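Local coordinates for Lmaj004144AAA protein (Leishmania major, PDB 1Y63), which probably transfers phosphate between nucleoside triphosphates and monophosphates as an AK6-type adenylate kinase, hydrolyses ATP, and takes part in maturing the small ribosomal subunit, at residues G17-G22 and A129-A134; L107-S110 and E116-T119; V155-N158 and E162-A165. All coordinates share one frame; numbering follows the deposited sequence.

Contact 1 (G17-G22 and A129-A134). With ADP (adenosine-5'-diphosphate), chain Q.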
ATOM      1  N   GLY A  17       2.908  -2.735   2.977  1.00 17.96           N
ATOM      2  CA  GLY A  17       3.428  -2.923   4.311  1.00 18.49           C
ATOM      3  C   GLY A  17       2.432  -3.663   5.174  1.00 17.84           C
ATOM      4  O   GLY A  17       1.229  -3.674   4.905  1.00 17.13           O
ATOM      5  N   THR A  18       2.941  -4.281   6.221  1.00 18.10           N
ATOM      6  CA  THR A  18       2.112  -4.958   7.205  1.00 18.57           C
ATOM      7  C   THR A  18       0.991  -4.062   7.743  1.00 18.47           C
ATOM      8  O   THR A  18       1.172  -2.825   7.889  1.00 18.32           O
ATOM      9  CB  THR A  18       2.998  -5.358   8.396  1.00 18.38           C
ATOM     10  OG1 THR A  18       4.145  -6.041   7.916  1.00 19.28           O
ATOM     11  CG2 THR A  18       2.270  -6.231   9.359  1.00 20.06           C
ATOM     12  N   PRO A  19      -0.192  -4.655   8.012  1.00 18.21           N
ATOM     13  CA  PRO A  19      -1.196  -3.894   8.742  1.00 16.88           C
ATOM     14  C   PRO A  19      -0.589  -3.195   9.978  1.00 17.81           C
ATOM     15  O   PRO A  19       0.163  -3.804  10.748  1.00 18.48           O
ATOM     16  CB  PRO A  19      -2.206  -4.973   9.141  1.00 18.17           C
ATOM     17  CG  PRO A  19      -2.129  -5.954   8.019  1.00 19.46           C
ATOM     18  CD  PRO A  19      -0.673  -6.022   7.697  1.00 20.58           C
ATOM     19  N   GLY A  20      -0.910  -1.919  10.110  1.00 18.30           N
ATOM     20  CA  GLY A  20      -0.490  -1.084  11.215  1.00 17.86           C
ATOM     21  C   GLY A  20       0.773  -0.261  10.933  1.00 19.24           C
ATOM     22  O   GLY A  20       1.136   0.571  11.780  1.00 19.89           O
ATOM     23  N   THR A  21       1.445  -0.471   9.799  1.00 19.04           N
ATOM     24  CA  THR A  21       2.660   0.282   9.469  1.00 17.56           C
ATOM     25  C   THR A  21       2.464   1.740   9.042  1.00 19.46           C
ATOM     26  O   THR A  21       3.432   2.513   8.992  1.00 19.42           O
ATOM     27  CB  THR A  21       3.520  -0.443   8.397  1.00 18.35           C
ATOM     28  OG1 THR A  21       2.714  -0.736   7.241  1.00 18.98           O
ATOM     29  CG2 THR A  21       4.091  -1.725   8.992  1.00 20.47           C
ATOM     30  N   GLY A  22       1.235   2.097   8.694  1.00 18.24           N
ATOM     31  CA  GLY A  22       0.892   3.481   8.363  1.00 19.06           C
ATOM     32  C   GLY A  22       0.481   3.767   6.952  1.00 18.66           C
ATOM     33  O   GLY A  22       0.564   4.923   6.522  1.00 18.06           O
ATOM     34  N   ALA A 129      -0.824 -10.710  16.879  1.00 17.31           N
ATOM     35  CA  ALA A 129       0.392 -11.542  16.863  1.00 16.99           C
ATOM     36  C   ALA A 129       0.800 -11.989  15.469  1.00 15.52           C
ATOM     37  O   ALA A 129       1.991 -12.030  15.140  1.00 16.85           O
ATOM     38  CB  ALA A 129       0.192 -12.758  17.737  1.00 15.46           C
ATOM     39  N   GLU A 130      -0.179 -12.376  14.659  1.00 16.99           N
ATOM     40  CA  GLU A 130       0.053 -12.737  13.258  1.00 19.15           C
ATOM     41  C   GLU A 130       0.693 -11.596  12.472  1.00 19.68           C
ATOM     42  O   GLU A 130       1.646 -11.801  11.696  1.00 20.43           O
ATOM     43  CB  GLU A 130      -1.255 -13.133  12.598  1.00 21.03           C
ATOM     44  CG  GLU A 130      -1.766 -14.492  12.969  0.50 22.72           C
ATOM     45  CD  GLU A 130      -3.219 -14.673  12.602  0.50 28.56           C
ATOM     46  OE1 GLU A 130      -3.615 -14.197  11.517  0.50 37.34           O
ATOM     47  OE2 GLU A 130      -3.964 -15.280  13.398  0.50 32.57           O
ATOM     48  N   ASN A 131       0.195 -10.386  12.684  1.00 19.48           N
ATOM     49  CA  ASN A 131       0.761  -9.235  12.007  1.00 19.06           C
ATOM     50  C   ASN A 131       2.145  -8.892  12.523  1.00 19.41           C
ATOM     51  O   ASN A 131       3.017  -8.533  11.760  1.00 19.66           O
ATOM     52  CB  ASN A 131      -0.165  -8.030  12.094  1.00 20.34           C
ATOM     53  CG  ASN A 131      -1.393  -8.164  11.221  1.00 23.39           C
ATOM     54  OD1 ASN A 131      -1.310  -8.623  10.075  1.00 28.79           O
ATOM     55  ND2 ASN A 131      -2.512  -7.671  11.718  1.00 25.04           N
ATOM     56  N   MET A 132       2.380  -9.031  13.824  1.00 17.45           N
ATOM     57  CA  MET A 132       3.710  -8.789  14.356  1.00 18.75           C
ATOM     58  C   MET A 132       4.734  -9.751  13.758  1.00 18.69           C
ATOM     59  O   MET A 132       5.858  -9.351  13.447  1.00 21.95           O
ATOM     60  CB  MET A 132       3.693  -8.976  15.878  1.00 19.79           C
ATOM     61  CG  MET A 132       2.827  -7.975  16.624  1.00 24.93           C
ATOM     62  SD  MET A 132       3.481  -6.304  16.515  1.00 27.95           S
ATOM     63  CE  MET A 132       4.993  -6.481  17.398  1.00 32.12           C
ATOM     64  N   GLU A 133       4.348 -11.021  13.624  1.00 18.91           N
ATOM     65  CA  GLU A 133       5.237 -12.025  13.048  1.00 18.37           C
ATOM     66  C   GLU A 133       5.479 -11.702  11.565  1.00 18.57           C
ATOM     67  O   GLU A 133       6.609 -11.812  11.090  1.00 20.77           O
ATOM     68  CB  GLU A 133       4.614 -13.415  13.230  1.00 20.92           C
ATOM     69  CG  GLU A 133       5.415 -14.568  12.642  1.00 26.80           C
ATOM     70  CD  GLU A 133       6.770 -14.759  13.262  1.00 31.51           C
ATOM     71  OE1 GLU A 133       7.146 -14.027  14.216  1.00 35.99           O
ATOM     72  OE2 GLU A 133       7.466 -15.676  12.786  1.00 37.32           O
ATOM     73  N   ALA A 134       4.438 -11.278  10.858  1.00 19.93           N
ATOM     74  CA  ALA A 134       4.595 -10.933   9.417  1.00 19.80           C
ATOM     75  C   ALA A 134       5.601  -9.798   9.231  1.00 20.63           C
ATOM     76  O   ALA A 134       6.399  -9.800   8.287  1.00 22.21           O
ATOM     77  CB  ALA A 134       3.279 -10.577   8.805  1.00 22.76           C
TER
HETATM   78  PB  ADP Q 301      -2.320   0.756   8.006  1.00 13.55           P
HETATM   79  O1B ADP Q 301      -2.949  -0.438   8.698  1.00 13.55           O
HETATM   80  O2B ADP Q 301      -0.956   0.390   7.458  1.00 12.35           O
HETATM   81  O3B ADP Q 301      -3.231   1.445   6.994  1.00 12.14           O
HETATM   82  PA  ADP Q 301      -2.723   3.207   9.512  1.00 13.99           P
HETATM   83  O1A ADP Q 301      -2.414   4.303   8.514  1.00 13.62           O
HETATM   84  O2A ADP Q 301      -4.201   2.887   9.726  1.00 14.81           O
HETATM   85  O3A ADP Q 301      -1.950   1.864   9.157  1.00 11.85           O
HETATM   86  O5' ADP Q 301      -2.052   3.559  10.926  0.50 13.90           O
HETATM   87  C5' ADP Q 301      -2.713   3.167  12.121  0.50 13.24           C
HETATM   88  C4' ADP Q 301      -2.415   4.251  13.129  0.50 10.71           C
HETATM   89  O4' ADP Q 301      -1.006   4.365  13.303  0.50 15.75           O
HETATM   90  C3' ADP Q 301      -2.865   5.637  12.700  0.50 12.86           C
HETATM   91  O3' ADP Q 301      -4.247   5.884  12.939  0.50 14.69           O
HETATM   92  C2' ADP Q 301      -1.965   6.509  13.531  0.50 16.61           C
HETATM   93  O2' ADP Q 301      -2.404   6.530  14.885  0.50 18.42           O
HETATM   94  C1' ADP Q 301      -0.676   5.732  13.537  0.50 15.72           C
HETATM   95  N9  ADP Q 301       0.342   6.098  12.536  1.00 16.44           N
HETATM   96  C8  ADP Q 301       0.434   5.753  11.210  1.00 17.22           C
HETATM   97  N7  ADP Q 301       1.571   6.237  10.662  1.00 16.98           N
HETATM   98  C5  ADP Q 301       2.238   6.893  11.673  1.00 14.15           C
HETATM   99  C6  ADP Q 301       3.498   7.613  11.751  1.00 20.07           C
HETATM  100  N6  ADP Q 301       4.294   7.720  10.670  1.00 18.05           N
HETATM  101  N1  ADP Q 301       3.820   8.134  12.955  1.00 16.09           N
HETATM  102  C2  ADP Q 301       3.003   7.992  14.032  1.00 18.29           C
HETATM  103  N3  ADP Q 301       1.823   7.345  14.062  1.00 16.17           N
HETATM  104  C4  ADP Q 301       1.415   6.790  12.887  1.00 15.76           C
HETATM  105  O   HOH W   1       5.571  -7.858   6.442  1.00 18.59           O

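Contact 2 (L107-S110 and E116-T119). With ADP (adenosine-5'-diphosphate), chain Q.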
ATOM      1  N   LEU A 107       6.441   0.229   3.815  1.00 18.52           N
ATOM      2  CA  LEU A 107       6.583   0.782   5.144  1.00 17.96           C
ATOM      3  C   LEU A 107       6.943  -0.301   6.151  1.00 19.30           C
ATOM      4  O   LEU A 107       6.404  -1.395   6.111  1.00 20.03           O
ATOM      5  CB  LEU A 107       5.300   1.485   5.587  1.00 18.99           C
ATOM      6  CG  LEU A 107       4.755   2.567   4.638  1.00 19.05           C
ATOM      7  CD1 LEU A 107       3.496   3.219   5.197  1.00 19.91           C
ATOM      8  CD2 LEU A 107       5.823   3.558   4.385  1.00 18.34           C
ATOM      9  N   HIS A 108       7.884   0.047   7.029  1.00 18.32           N
ATOM     10  CA  HIS A 108       8.251  -0.758   8.185  1.00 19.28           C
ATOM     11  C   HIS A 108       8.002  -0.002   9.464  1.00 20.67           C
ATOM     12  O   HIS A 108       8.015   1.230   9.477  1.00 21.74           O
ATOM     13  CB  HIS A 108       9.726  -1.137   8.100  1.00 19.14           C
ATOM     14  CG  HIS A 108       9.996  -2.252   7.141  1.00 20.89           C
ATOM     15  ND1 HIS A 108       9.488  -3.521   7.327  1.00 26.72           N
ATOM     16  CD2 HIS A 108      10.741  -2.305   6.017  1.00 26.41           C
ATOM     17  CE1 HIS A 108       9.911  -4.305   6.349  1.00 28.17           C
ATOM     18  NE2 HIS A 108      10.686  -3.596   5.551  1.00 24.76           N
ATOM     19  N   THR A 109       7.795  -0.732  10.556  1.00 18.93           N
ATOM     20  CA  THR A 109       7.573  -0.109  11.852  1.00 19.86           C
ATOM     21  C   THR A 109       8.247  -0.998  12.902  1.00 22.93           C
ATOM     22  O   THR A 109       8.165  -2.236  12.811  1.00 22.84           O
ATOM     23  CB  THR A 109       6.051   0.029  12.123  1.00 20.11           C
ATOM     24  OG1 THR A 109       5.434   0.805  11.075  1.00 21.59           O
ATOM     25  CG2 THR A 109       5.743   0.712  13.411  1.00 26.28           C
ATOM     26  N   SER A 110       8.935  -0.385  13.861  1.00 21.14           N
ATOM     27  CA  SER A 110       9.569  -1.135  14.940  1.00 20.21           C
ATOM     28  C   SER A 110       8.534  -1.951  15.681  1.00 21.77           C
ATOM     29  O   SER A 110       7.388  -1.565  15.770  1.00 20.99           O
ATOM     30  CB  SER A 110      10.278  -0.176  15.901  0.50 23.04           C
ATOM     31  OG  SER A 110      11.274   0.578  15.214  0.50 26.99           O
ATOM     32  N   GLU A 116       1.736  -1.415  19.631  1.00 19.79           N
ATOM     33  CA  GLU A 116       0.855  -0.416  20.234  1.00 20.77           C
ATOM     34  C   GLU A 116      -0.218   0.048  19.261  1.00 20.80           C
ATOM     35  O   GLU A 116      -1.385   0.183  19.616  1.00 21.22           O
ATOM     36  CB  GLU A 116       1.690   0.747  20.780  1.00 22.63           C
ATOM     37  CG  GLU A 116       2.582   0.344  21.940  0.50 20.99           C
ATOM     38  CD  GLU A 116       3.633   1.393  22.320  0.50 31.68           C
ATOM     39  OE1 GLU A 116       3.892   2.326  21.525  0.50 38.84           O
ATOM     40  OE2 GLU A 116       4.212   1.269  23.426  0.50 35.93           O
ATOM     41  N   ARG A 117       0.170   0.282  18.008  1.00 20.10           N
ATOM     42  CA  ARG A 117      -0.794   0.672  16.993  1.00 20.54           C
ATOM     43  C   ARG A 117      -1.879  -0.371  16.806  1.00 22.34           C
ATOM     44  O   ARG A 117      -3.050  -0.059  16.664  1.00 23.11           O
ATOM     45  CB  ARG A 117      -0.090   0.898  15.661  1.00 20.94           C
ATOM     46  CG  ARG A 117       0.785   2.106  15.634  1.00 18.96           C
ATOM     47  CD  ARG A 117       1.431   2.250  14.284  1.00 19.69           C
ATOM     48  NE  ARG A 117       2.394   3.370  14.257  1.00 18.76           N
ATOM     49  CZ  ARG A 117       3.148   3.658  13.196  1.00 20.43           C
ATOM     50  NH1 ARG A 117       3.075   2.921  12.085  1.00 20.54           N
ATOM     51  NH2 ARG A 117       4.034   4.634  13.261  1.00 19.58           N
ATOM     52  N   LEU A 118      -1.477  -1.633  16.752  1.00 18.93           N
ATOM     53  CA  LEU A 118      -2.419  -2.711  16.549  1.00 19.17           C
ATOM     54  C   LEU A 118      -3.364  -2.890  17.744  1.00 22.51           C
ATOM     55  O   LEU A 118      -4.514  -3.279  17.571  1.00 27.13           O
ATOM     56  CB  LEU A 118      -1.666  -4.000  16.192  1.00 19.68           C
ATOM     57  CG  LEU A 118      -0.937  -3.996  14.841  1.00 19.62           C
ATOM     58  CD1 LEU A 118      -0.040  -5.241  14.752  1.00 25.13           C
ATOM     59  CD2 LEU A 118      -1.919  -3.900  13.677  1.00 26.02           C
ATOM     60  N   THR A 119      -2.882  -2.559  18.929  1.00 22.36           N
ATOM     61  CA  THR A 119      -3.690  -2.624  20.137  1.00 21.82           C
ATOM     62  C   THR A 119      -4.713  -1.502  20.144  1.00 24.62           C
ATOM     63  O   THR A 119      -5.893  -1.731  20.364  1.00 29.77           O
ATOM     64  CB  THR A 119      -2.827  -2.455  21.366  1.00 21.38           C
ATOM     65  OG1 THR A 119      -1.772  -3.419  21.350  1.00 20.46           O
ATOM     66  CG2 THR A 119      -3.654  -2.617  22.627  1.00 23.59           C
TER
HETATM   67  PB  ADP Q 301      -2.320   0.756   8.006  1.00 13.55           P
HETATM   68  O1B ADP Q 301      -2.949  -0.438   8.698  1.00 13.55           O
HETATM   69  O2B ADP Q 301      -0.956   0.390   7.458  1.00 12.35           O
HETATM   70  O3B ADP Q 301      -3.231   1.445   6.994  1.00 12.14           O
HETATM   71  PA  ADP Q 301      -2.723   3.207   9.512  1.00 13.99           P
HETATM   72  O1A ADP Q 301      -2.414   4.303   8.514  1.00 13.62           O
HETATM   73  O2A ADP Q 301      -4.201   2.887   9.726  1.00 14.81           O
HETATM   74  O3A ADP Q 301      -1.950   1.864   9.157  1.00 11.85           O
HETATM   75  O5' ADP Q 301      -2.052   3.559  10.926  0.50 13.90           O
HETATM   76  C5' ADP Q 301      -2.713   3.167  12.121  0.50 13.24           C
HETATM   77  C4' ADP Q 301      -2.415   4.251  13.129  0.50 10.71           C
HETATM   78  O4' ADP Q 301      -1.006   4.365  13.303  0.50 15.75           O
HETATM   79  C3' ADP Q 301      -2.865   5.637  12.700  0.50 12.86           C
HETATM   80  O3' ADP Q 301      -4.247   5.884  12.939  0.50 14.69           O
HETATM   81  C2' ADP Q 301      -1.965   6.509  13.531  0.50 16.61           C
HETATM   82  O2' ADP Q 301      -2.404   6.530  14.885  0.50 18.42           O
HETATM   83  C1' ADP Q 301      -0.676   5.732  13.537  0.50 15.72           C
HETATM   84  N9  ADP Q 301       0.342   6.098  12.536  1.00 16.44           N
HETATM   85  C8  ADP Q 301       0.434   5.753  11.210  1.00 17.22           C
HETATM   86  N7  ADP Q 301       1.571   6.237  10.662  1.00 16.98           N
HETATM   87  C5  ADP Q 301       2.238   6.893  11.673  1.00 14.15           C
HETATM   88  C6  ADP Q 301       3.498   7.613  11.751  1.00 20.07           C
HETATM   89  N6  ADP Q 301       4.294   7.720  10.670  1.00 18.05           N
HETATM   90  N1  ADP Q 301       3.820   8.134  12.955  1.00 16.09           N
HETATM   91  C2  ADP Q 301       3.003   7.992  14.032  1.00 18.29           C
HETATM   92  N3  ADP Q 301       1.823   7.345  14.062  1.00 16.17           N
HETATM   93  C4  ADP Q 301       1.415   6.790  12.887  1.00 15.76           C

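Contact 3 (V155-N158 and E162-A165). With ADP (adenosine-5'-diphosphate), chain Q.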
ATOM      1  N   VAL A 155      11.861   1.651   0.417  1.00 17.90           N
ATOM      2  CA  VAL A 155      11.483   1.061   1.684  1.00 17.01           C
ATOM      3  C   VAL A 155      11.808   2.085   2.750  1.00 17.45           C
ATOM      4  O   VAL A 155      12.895   2.677   2.718  1.00 18.61           O
ATOM      5  CB  VAL A 155      12.261  -0.243   1.937  1.00 19.18           C
ATOM      6  CG1 VAL A 155      11.925  -0.838   3.260  1.00 19.61           C
ATOM      7  CG2 VAL A 155      11.977  -1.248   0.827  1.00 20.06           C
ATOM      8  N   ARG A 156      10.890   2.302   3.690  1.00 16.13           N
ATOM      9  CA  ARG A 156      11.039   3.389   4.658  1.00 16.73           C
ATOM     10  C   ARG A 156      10.578   3.005   6.035  1.00 18.60           C
ATOM     11  O   ARG A 156       9.515   2.421   6.200  1.00 19.08           O
ATOM     12  CB  ARG A 156      10.286   4.630   4.205  1.00 16.55           C
ATOM     13  CG  ARG A 156      10.635   5.138   2.831  1.00 18.13           C
ATOM     14  CD  ARG A 156      11.973   5.852   2.791  1.00 17.41           C
ATOM     15  NE  ARG A 156      11.936   7.168   3.418  1.00 17.38           N
ATOM     16  CZ  ARG A 156      12.900   8.082   3.383  1.00 17.38           C
ATOM     17  NH1 ARG A 156      14.042   7.877   2.724  1.00 20.80           N
ATOM     18  NH2 ARG A 156      12.753   9.233   4.034  1.00 20.94           N
ATOM     19  N   GLU A 157      11.393   3.318   7.032  1.00 17.32           N
ATOM     20  CA  GLU A 157      10.960   3.202   8.416  1.00 16.89           C
ATOM     21  C   GLU A 157       9.881   4.243   8.632  1.00 20.67           C
ATOM     22  O   GLU A 157      10.024   5.380   8.177  1.00 19.23           O
ATOM     23  CB  GLU A 157      12.147   3.444   9.356  1.00 17.04           C
ATOM     24  CG  GLU A 157      11.832   3.076  10.808  1.00 22.74           C
ATOM     25  CD  GLU A 157      11.606   1.555  11.014  1.00 38.65           C
ATOM     26  OE1 GLU A 157      11.888   0.743  10.101  1.00 39.63           O
ATOM     27  OE2 GLU A 157      11.163   1.166  12.118  1.00 47.10           O
ATOM     28  N   ASN A 158       8.808   3.850   9.310  1.00 17.64           N
ATOM     29  CA  ASN A 158       7.649   4.721   9.480  1.00 18.15           C
ATOM     30  C   ASN A 158       7.112   4.652  10.903  1.00 22.15           C
ATOM     31  O   ASN A 158       5.967   4.291  11.104  1.00 22.18           O
ATOM     32  CB  ASN A 158       6.546   4.343   8.478  1.00 19.31           C
ATOM     33  CG  ASN A 158       5.549   5.450   8.255  1.00 18.84           C
ATOM     34  OD1 ASN A 158       5.941   6.618   8.054  1.00 20.02           O
ATOM     35  ND2 ASN A 158       4.244   5.121   8.285  1.00 17.84           N
ATOM     36  N   GLU A 162       7.401  12.621  11.854  1.00 20.36           N
ATOM     37  CA  GLU A 162       8.551  13.208  11.178  1.00 19.62           C
ATOM     38  C   GLU A 162       9.037  12.302  10.064  1.00 18.82           C
ATOM     39  O   GLU A 162       9.358  12.781   8.976  1.00 19.63           O
ATOM     40  CB  GLU A 162       9.682  13.501  12.171  1.00 22.61           C
ATOM     41  CG  GLU A 162      11.003  13.912  11.562  0.50 24.30           C
ATOM     42  CD  GLU A 162      12.064  14.130  12.622  0.50 31.71           C
ATOM     43  OE1 GLU A 162      11.826  14.958  13.518  0.50 27.33           O
ATOM     44  OE2 GLU A 162      13.125  13.471  12.554  0.50 35.69           O
ATOM     45  N   GLN A 163       9.113  10.999  10.342  1.00 18.67           N
ATOM     46  CA  GLN A 163       9.473  10.046   9.310  1.00 17.15           C
ATOM     47  C   GLN A 163       8.474  10.033   8.176  1.00 17.86           C
ATOM     48  O   GLN A 163       8.860  10.070   7.018  1.00 18.30           O
ATOM     49  CB  GLN A 163       9.664   8.665   9.885  1.00 16.21           C
ATOM     50  CG  GLN A 163      10.968   8.574  10.641  1.00 20.24           C
ATOM     51  CD  GLN A 163      11.155   7.240  11.301  1.00 25.62           C
ATOM     52  OE1 GLN A 163      10.180   6.570  11.647  1.00 22.32           O
ATOM     53  NE2 GLN A 163      12.422   6.827  11.450  1.00 27.52           N
ATOM     54  N   MET A 164       7.182  10.002   8.501  1.00 17.59           N
ATOM     55  CA  MET A 164       6.161  10.026   7.468  1.00 17.86           C
ATOM     56  C   MET A 164       6.302  11.228   6.562  1.00 15.98           C
ATOM     57  O   MET A 164       6.238  11.100   5.356  1.00 18.08           O
ATOM     58  CB  MET A 164       4.745   9.993   8.087  1.00 19.36           C
ATOM     59  CG  MET A 164       3.654   9.751   7.036  0.55 21.04           C
ATOM     60  SD  MET A 164       2.259   8.747   7.617  0.55 26.54           S
ATOM     61  CE  MET A 164       1.630   9.895   8.833  0.55 24.05           C
ATOM     62  N   ALA A 165       6.478  12.408   7.163  1.00 18.39           N
ATOM     63  CA  ALA A 165       6.567  13.631   6.384  1.00 18.34           C
ATOM     64  C   ALA A 165       7.789  13.632   5.479  1.00 16.93           C
ATOM     65  O   ALA A 165       7.724  14.071   4.335  1.00 18.83           O
ATOM     66  CB  ALA A 165       6.559  14.840   7.297  1.00 19.07           C
TER
HETATM   67  PB  ADP Q 301      -2.320   0.756   8.006  1.00 13.55           P
HETATM   68  O1B ADP Q 301      -2.949  -0.438   8.698  1.00 13.55           O
HETATM   69  O2B ADP Q 301      -0.956   0.390   7.458  1.00 12.35           O
HETATM   70  O3B ADP Q 301      -3.231   1.445   6.994  1.00 12.14           O
HETATM   71  PA  ADP Q 301      -2.723   3.207   9.512  1.00 13.99           P
HETATM   72  O1A ADP Q 301      -2.414   4.303   8.514  1.00 13.62           O
HETATM   73  O2A ADP Q 301      -4.201   2.887   9.726  1.00 14.81           O
HETATM   74  O3A ADP Q 301      -1.950   1.864   9.157  1.00 11.85           O
HETATM   75  O5' ADP Q 301      -2.052   3.559  10.926  0.50 13.90           O
HETATM   76  C5' ADP Q 301      -2.713   3.167  12.121  0.50 13.24           C
HETATM   77  C4' ADP Q 301      -2.415   4.251  13.129  0.50 10.71           C
HETATM   78  O4' ADP Q 301      -1.006   4.365  13.303  0.50 15.75           O
HETATM   79  C3' ADP Q 301      -2.865   5.637  12.700  0.50 12.86           C
HETATM   80  O3' ADP Q 301      -4.247   5.884  12.939  0.50 14.69           O
HETATM   81  C2' ADP Q 301      -1.965   6.509  13.531  0.50 16.61           C
HETATM   82  O2' ADP Q 301      -2.404   6.530  14.885  0.50 18.42           O
HETATM   83  C1' ADP Q 301      -0.676   5.732  13.537  0.50 15.72           C
HETATM   84  N9  ADP Q 301       0.342   6.098  12.536  1.00 16.44           N
HETATM   85  C8  ADP Q 301       0.434   5.753  11.210  1.00 17.22           C
HETATM   86  N7  ADP Q 301       1.571   6.237  10.662  1.00 16.98           N
HETATM   87  C5  ADP Q 301       2.238   6.893  11.673  1.00 14.15           C
HETATM   88  C6  ADP Q 301       3.498   7.613  11.751  1.00 20.07           C
HETATM   89  N6  ADP Q 301       4.294   7.720  10.670  1.00 18.05           N
HETATM   90  N1  ADP Q 301       3.820   8.134  12.955  1.00 16.09           N
HETATM   91  C2  ADP Q 301       3.003   7.992  14.032  1.00 18.29           C
HETATM   92  N3  ADP Q 301       1.823   7.345  14.062  1.00 16.17           N
HETATM   93  C4  ADP Q 301       1.415   6.790  12.887  1.00 15.76           C
HETATM   94  O   HOH W   2      11.608   9.236   6.731  1.00 17.06           O

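Contact 1 (G17-G22 and A129-A134)
Pro19 and Asn131 bring the two backbones to their closest approach, with CA of Pro19 6.6 Å from CA of Asn131, where an irregular loop faces a continuous helix. The loop is the P-loop (Walker A) of the kinase, running from strand 12-16 into helix 23-33, while 129-134 belongs to helix 125-136, which begins within the predicted LID. A type II turn from Thr18 to Thr21 shapes the loop, and Thr18 O accepts from both the amide N and OG1 of Thr21. The turn also directs backbone amides at the nucleotide: Gly20 N gives a hydrogen bond to O1B of ADP (2.9 Å, 156°), and Gly22 N gives one to O2B (3.0 Å).

Between loop and helix there is van der Waals contact and one water bridge, but no direct hydrogen bond. The amide of Asn131 lies against CB, CG and CD of Pro19, the two side chains crossing at about a right angle. Its OD1 lies 3.5 Å from CG of Pro19, and its ND2 is near CB of the same ring. The Asn131 side chain also comes to about 3 Å, nearest atoms, from a bound manganese ion. Thr18 divides its two branches: OG1 sits beside the backbone N (chi1 -50°), which puts CG2 anti to that N, and the methyl rests against the helix, 3.4 Å from the carbonyl O of Asn131. The OG1 of Thr18 is hydrogen-bonded to Glu135 and also accepts from a water at 2.7 Å, which donates its second hydrogen to Ala134 O, 2.8 Å away.

Contact 2 (L107-S110 and E116-T119)
Thr109 and Arg117 approach from opposite directions, the threonine methyl lying over one face of the guanidinium and the adenine of ADP over the other. CG2 of Thr109 stands 3.7 Å above the guanidinium plane, offset toward its rim. From the opposite face C4 of the purine lies 3.3 Å from that plane, again off-centre, and the two planes are about 19° from parallel. NH2 of Arg117 comes nearest the base, 3.3 Å from C5 of ADP.

The long reach from the helix depends on an extended chain, with chi2 at -180° and chi3 at -175°. On the way CD of Arg117 passes 3.4 Å from the ribose O4', so the aliphatic part borders the sugar while the planar end lies along the base. This is the nucleotide-facing end of a P-loop kinase core: strand 103-108 finishes just before Thr109, and the chain turns directly into helix 111-120, which carries Arg117 back over the ligand.

The guanidinium is fixed in rotation by carbonyls from elsewhere in the pocket, NH1 bonding to Gly20 O and NH2 to Asn158 O. These bonds hold it flat between its neighbours and may partly balance its charge. Thr109 adds no hydrogen bond to the group, for its OG1 is 3.3 Å from NH1 of Arg117 but at a poor angle. The backbone of Thr109 is held by Glu135, whose carboxylate accepts from Thr109 N, and its side chain also packs on Thr21.

Contact 3 (V155-N158 and E162-A165)
The wall of the adenine pocket beside the exocyclic amino group is built here by Asn158, just past the end of an edge strand, and Met164, in the first turn of the next helix. OD1 of Asn158 lies 3.5 Å from CA of Met164 and 3.3 Å from N6 of ADP, so the amide oxygen sits in the corner where helix and base meet. CG anti to the backbone N (chi1 -160°) carries the amide toward the base, and its ND2 is hydrogen-bonded to Thr21 O of the P-loop. Met164 borders the same amino group with its CB, 3.5 Å from N6; the residue was modelled in two conformers, so the finer contacts of its sulfur and methyl are doubtful.

The connection is a tight strand-turn-helix unit in the P-loop kinase core: strand 153-157 flanks strand 103-108 in the parallel sheet, and after a short turn the chain enters helix 161-178. Gln163 folds back across this turn. Its side chain runs beside that of Glu157, both pointing the same way, with NE2 of Gln163 3.9 Å from CG of Glu157 and the amide and carboxylate planes 72° apart. The amide oxygen OE1 accepts from the backbone N of Asp159, while Gln163 N is hydrogen-bonded to Thr160 OG1. Glu157 has the carboxylate of Asp159 close to its OE2, a pairing of like charges that could favour protonation of one of them. Farther from the ligand, a water donates to Gln163 O at 2.9 Å and accepts a weak bond from Arg156 NH2.

From the N terminus, strand 12-16 leads into the P-loop, and contact 1 closes a long loop of 106 residues by bringing helix 125-136 back against it. Contact 2 is nested inside that loop, a short local closure in which helix 111-120 folds back toward the end of strand 103-108. Contact 3 follows in series, joining edge strand 153-157 to the start of helix 161-178. The three converge on ADP: contact 1 supplies phosphate-binding amides, while contacts 2 and 3 border the adenine. Neighbouring strands 103-108 and 153-157 unite contacts 2 and 3 in one sheet, where His108 O and Asn158 N are a probable hydrogen-bonded pair.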